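Long-range contacts in halotolerant alpha-type carbonic anhydrase (dCA II) (Dunaliella salina, PDB 1Y7W), which catalyses the reversible hydration of carbon dioxide to bicarbonate at a zinc site and stays active in high salt: residues 69-74 and 113-118; 165-170 and 241-246. All coordinates share one frame; numbering follows the deposited sequence.

From the N terminus the chain first reaches 69-74, in the loop after strand 55-56, and pairs it with 113-118; contact 1 thus closes a loop of 38 residues, few of them in strands and none in helices. Contact 2 opens only afterwards, when 165-170 meets 241-246 across 70 residues that include helix 181-195. The two loops follow in series, neither nesting nor crossing. Contact 1 lies at an outer edge of the mixed sheet and contact 2 in its middle, with centres about 11 Å apart. They meet directly: Thr70 OG1 is hydrogen-bonded to Lys241 NZ, and Ile115 CD1 packs against Ala167 CB, 3.7 Å away.

Contact 1 (69-74 and 113-118); sequences GTSAVS and PTIEIG
Ser71 and Glu116 hold the middle of this pairing. Ser71 OG accepts from Glu116 N at 2.9 Å and donates to Ala72 O at 2.8 Å, so one hydroxyl does the work of a strand carbonyl and also ties to the carbonyl of the next residue. With chi1 at 67°, OG sits between the backbone N and C and can face both partners. Ser71 N in turn donates to Glu116 O. At one end Gly118 N reaches Gly69 O at 2.9 Å in a nearly straight bond (175° at the hydrogen); at the other, Ser74 and Thr114 form an antiparallel hydrogen-bonded pair, Ser74 N to Thr114 O being 2.8 Å. The register slips by one residue between the Thr70-Ile117 and Ser74-Thr114 bridges. Apolar packing adds to these bonds: Val73 CG2 touches Ile115 CG1 at 3.6 Å, and the other branch, Ile115 CG2, lies 3.8 Å from Thr70 CG2. Since Pro113 and Ile115 bond through their backbones to Phe124 and Lys122 of strand 120-133, the loop 69-74 takes the other edge of strand 114-117, an irregular antiparallel addition to the border of the central sheet of the alpha-carbonic anhydrase fold.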
# COMPACT_ATOMS: atom_id res chain seq x y z
N GLY A 69 -2.46 3.50 -22.86
CA GLY A 69 -3.59 3.56 -21.95
C GLY A 69 -3.46 4.18 -20.57
O GLY A 69 -4.48 4.35 -19.94
N THR A 70 -2.25 4.51 -20.09
CA THR A 70 -2.09 5.08 -18.75
C THR A 70 -0.92 6.07 -18.73
O THR A 70 0.17 5.77 -19.21
CB THR A 70 -1.81 3.95 -17.70
OG1 THR A 70 -2.80 2.94 -17.81
CG2 THR A 70 -1.82 4.49 -16.23
N SER A 71 -1.15 7.27 -18.17
CA SER A 71 -0.10 8.30 -18.07
C SER A 71 0.51 8.22 -16.68
O SER A 71 0.03 7.44 -15.84
CB SER A 71 -0.72 9.71 -18.17
OG SER A 71 -1.54 9.95 -17.00
N ALA A 72 1.55 9.05 -16.46
CA ALA A 72 2.18 9.27 -15.16
C ALA A 72 1.08 9.81 -14.25
O ALA A 72 0.09 10.37 -14.74
CB ALA A 72 3.25 10.37 -15.26
N VAL A 73 1.24 9.66 -12.94
CA VAL A 73 0.27 10.26 -12.02
C VAL A 73 0.70 11.70 -11.77
O VAL A 73 1.90 12.01 -11.77
CB VAL A 73 0.20 9.51 -10.67
CG1 VAL A 73 1.53 9.55 -9.97
CG2 VAL A 73 -0.96 10.14 -9.76
N SER A 74 -0.28 12.61 -11.70
CA SER A 74 0.01 13.99 -11.30
C SER A 74 -0.32 13.90 -9.78
O SER A 74 -1.49 13.82 -9.40
CB SER A 74 -0.95 14.99 -11.98
OG SER A 74 -0.55 15.19 -13.34
N PRO A 113 -4.93 13.84 -6.79
CA PRO A 113 -3.98 13.45 -7.84
C PRO A 113 -4.80 12.99 -9.03
O PRO A 113 -5.96 12.59 -8.87
CB PRO A 113 -3.19 12.27 -7.18
CG PRO A 113 -4.17 11.71 -6.17
CD PRO A 113 -4.80 12.98 -5.59
N THR A 114 -4.22 13.05 -10.24
CA THR A 114 -4.96 12.58 -11.40
C THR A 114 -4.11 11.61 -12.25
O THR A 114 -2.88 11.66 -12.25
CB THR A 114 -5.39 13.74 -12.37
OG1 THR A 114 -4.22 14.38 -12.90
CG2 THR A 114 -6.21 14.80 -11.62
N ILE A 115 -4.80 10.79 -13.01
CA ILE A 115 -4.11 9.90 -13.96
C ILE A 115 -5.00 9.85 -15.19
O ILE A 115 -6.25 9.76 -15.07
CB ILE A 115 -3.95 8.45 -13.43
CG1 ILE A 115 -3.25 8.49 -12.06
CG2 ILE A 115 -3.12 7.59 -14.49
CD1 ILE A 115 -3.18 7.04 -11.38
N GLU A 116 -4.38 9.91 -16.37
CA GLU A 116 -5.15 9.81 -17.59
C GLU A 116 -5.20 8.35 -17.93
O GLU A 116 -4.16 7.71 -18.14
CB GLU A 116 -4.52 10.59 -18.74
CG GLU A 116 -5.42 10.53 -19.97
CD GLU A 116 -4.74 11.01 -21.24
OE1 GLU A 116 -3.81 10.36 -21.66
OE2 GLU A 116 -5.14 12.03 -21.82
N ILE A 117 -6.42 7.83 -18.00
CA ILE A 117 -6.62 6.42 -18.25
C ILE A 117 -7.58 6.19 -19.39
O ILE A 117 -8.73 6.69 -19.38
CB ILE A 117 -7.13 5.68 -16.97
CG1 ILE A 117 -6.05 5.72 -15.88
CG2 ILE A 117 -7.41 4.18 -17.28
CD1 ILE A 117 -6.58 5.27 -14.55
N GLY A 118 -7.10 5.42 -20.36
CA GLY A 118 -7.88 5.16 -21.55
C GLY A 118 -8.31 6.48 -22.19
O GLY A 118 -9.44 6.58 -22.66

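Contact 2 (165-170 and 241-246); sequences QLAVIG and KWHVFT
Leu166 to Gly170 and Lys241 to Phe245 run side by side as parallel strands, their directions 14° apart, and form the parallel pair within the otherwise antiparallel central sheet of the alpha-carbonic anhydrase fold. Five backbone bonds zip them together. Lys241 N gives to Leu166 O, Lys241 O takes Val168 N, His243 N gives to Val168 O, His243 O takes Gly170 N at 2.7 Å, and Phe245 N gives to Gly170 O.

Two carbonyls each serve two donors. Leu166 O, besides Lys241 N at 2.9 Å, receives Gln165 NE2 at 3.1 Å, Leu166 O lying close to the plane of the Gln165 side-chain amide. To reach it, the glutamine chain bends at chi2 (73°) and crosses the Lys241 side chain at about a right angle, bringing Gln165 NE2 to 3.5 Å from Lys241 CG. Gln165 NE2 also gives to a water at 3.1 Å, which Lys241 NZ approaches weakly; the ammonium has a stronger partner in the salt bridge with Asp228.

Val168 O is the second shared acceptor: His243 N comes nearly along the C=O axis, and His243 ND1 arrives from above the carbonyl plane at 3.2 Å, the oxygen lying in the imidazole plane. This second bond helps set the rotation of the ring.

On the opposite face of the sheet, Trp242 NE1 is satisfied by Ser230 O, and its indole packs edge-to-face (T-shaped) with the ring of the zinc ligand His150. With the Trp242 side chain about 5 Å from the zinc ion and that of Val168 about 4 Å from a bound acetic acid, the two probably line the active-site pocket, as in relatives. Val168 CB makes a CH-pi contact over the six-membered ring of Trp242, 14° off its normal, and Val168 CG1 comes within 3.3 Å of Trp242 CZ3.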
# COMPACT_ATOMS: atom_id res chain seq x y z
N GLN A 165 -11.81 1.73 -10.79
CA GLN A 165 -10.37 1.78 -11.11
C GLN A 165 -9.67 2.24 -9.81
O GLN A 165 -10.14 3.22 -9.15
CB GLN A 165 -10.11 2.80 -12.21
CG GLN A 165 -8.63 3.01 -12.41
CD GLN A 165 -8.02 1.81 -13.12
OE1 GLN A 165 -8.37 1.55 -14.26
NE2 GLN A 165 -7.07 1.10 -12.46
N LEU A 166 -8.59 1.53 -9.41
CA LEU A 166 -7.82 1.95 -8.25
C LEU A 166 -6.41 2.41 -8.65
O LEU A 166 -5.92 2.06 -9.73
CB LEU A 166 -7.67 0.79 -7.23
CG LEU A 166 -8.97 0.15 -6.71
CD1 LEU A 166 -8.65 -0.94 -5.67
CD2 LEU A 166 -9.81 1.31 -6.05
N ALA A 167 -5.77 3.22 -7.80
CA ALA A 167 -4.36 3.61 -8.05
C ALA A 167 -3.70 3.40 -6.71
O ALA A 167 -4.22 3.90 -5.69
CB ALA A 167 -4.26 5.07 -8.45
N VAL A 168 -2.58 2.66 -6.67
CA VAL A 168 -1.94 2.46 -5.38
C VAL A 168 -0.48 2.93 -5.44
O VAL A 168 0.23 2.71 -6.45
CB VAL A 168 -2.03 0.96 -4.92
CG1 VAL A 168 -1.21 0.74 -3.57
CG2 VAL A 168 -3.53 0.57 -4.75
N ILE A 169 -0.07 3.58 -4.36
CA ILE A 169 1.28 4.09 -4.26
C ILE A 169 2.00 3.17 -3.29
O ILE A 169 1.50 2.90 -2.21
CB ILE A 169 1.27 5.52 -3.74
CG1 ILE A 169 0.79 6.42 -4.91
CG2 ILE A 169 2.64 5.95 -3.27
CD1 ILE A 169 0.45 7.88 -4.56
N GLY A 170 3.16 2.67 -3.70
CA GLY A 170 3.87 1.73 -2.83
C GLY A 170 5.14 2.42 -2.40
O GLY A 170 5.84 2.94 -3.26
N LYS A 241 -3.67 0.60 -10.86
CA LYS A 241 -2.52 1.22 -11.53
C LYS A 241 -1.50 1.35 -10.37
O LYS A 241 -1.74 2.06 -9.38
CB LYS A 241 -2.88 2.61 -12.06
CG LYS A 241 -3.94 2.59 -13.12
CD LYS A 241 -3.66 1.58 -14.23
CE LYS A 241 -4.65 1.78 -15.36
NZ LYS A 241 -4.35 0.75 -16.43
N TRP A 242 -0.36 0.65 -10.49
CA TRP A 242 0.63 0.66 -9.43
C TRP A 242 1.68 1.74 -9.65
O TRP A 242 2.08 2.04 -10.79
CB TRP A 242 1.33 -0.75 -9.34
CG TRP A 242 0.54 -1.73 -8.50
CD1 TRP A 242 -0.37 -2.68 -8.94
CD2 TRP A 242 0.54 -1.78 -7.10
NE1 TRP A 242 -0.91 -3.34 -7.87
CE2 TRP A 242 -0.37 -2.80 -6.72
CE3 TRP A 242 1.22 -1.07 -6.11
CZ2 TRP A 242 -0.60 -3.14 -5.38
CZ3 TRP A 242 1.01 -1.39 -4.78
CH2 TRP A 242 0.09 -2.43 -4.42
N HIS A 243 2.14 2.33 -8.54
CA HIS A 243 3.19 3.35 -8.58
C HIS A 243 4.13 2.96 -7.42
O HIS A 243 3.87 3.28 -6.27
CB HIS A 243 2.62 4.76 -8.35
CG HIS A 243 1.44 5.10 -9.21
ND1 HIS A 243 0.20 4.51 -9.05
CD2 HIS A 243 1.32 5.94 -10.27
CE1 HIS A 243 -0.62 4.96 -9.98
NE2 HIS A 243 0.03 5.82 -10.74
N VAL A 244 5.21 2.25 -7.72
CA VAL A 244 6.14 1.81 -6.68
C VAL A 244 7.38 2.72 -6.65
O VAL A 244 8.18 2.68 -7.57
CB VAL A 244 6.54 0.35 -6.93
CG1 VAL A 244 7.44 -0.13 -5.82
CG2 VAL A 244 5.28 -0.50 -6.99
N PHE A 245 7.49 3.58 -5.62
CA PHE A 245 8.63 4.49 -5.49
C PHE A 245 9.87 3.70 -5.22
O PHE A 245 9.88 2.89 -4.34
CB PHE A 245 8.34 5.50 -4.38
CG PHE A 245 7.30 6.48 -4.81
CD1 PHE A 245 7.68 7.76 -5.21
CD2 PHE A 245 5.97 6.07 -4.99
CE1 PHE A 245 6.74 8.65 -5.80
CE2 PHE A 245 5.01 6.92 -5.58
CZ PHE A 245 5.40 8.23 -5.98
N THR A 246 10.94 4.02 -5.93
CA THR A 246 12.17 3.26 -5.80
C THR A 246 13.19 3.77 -4.77
O THR A 246 14.14 3.08 -4.51
CB THR A 246 12.78 3.07 -7.23
OG1 THR A 246 12.93 4.34 -7.86
CG2 THR A 246 11.83 2.21 -8.08
O HOH W 1 -5.97 -1.20 -14.16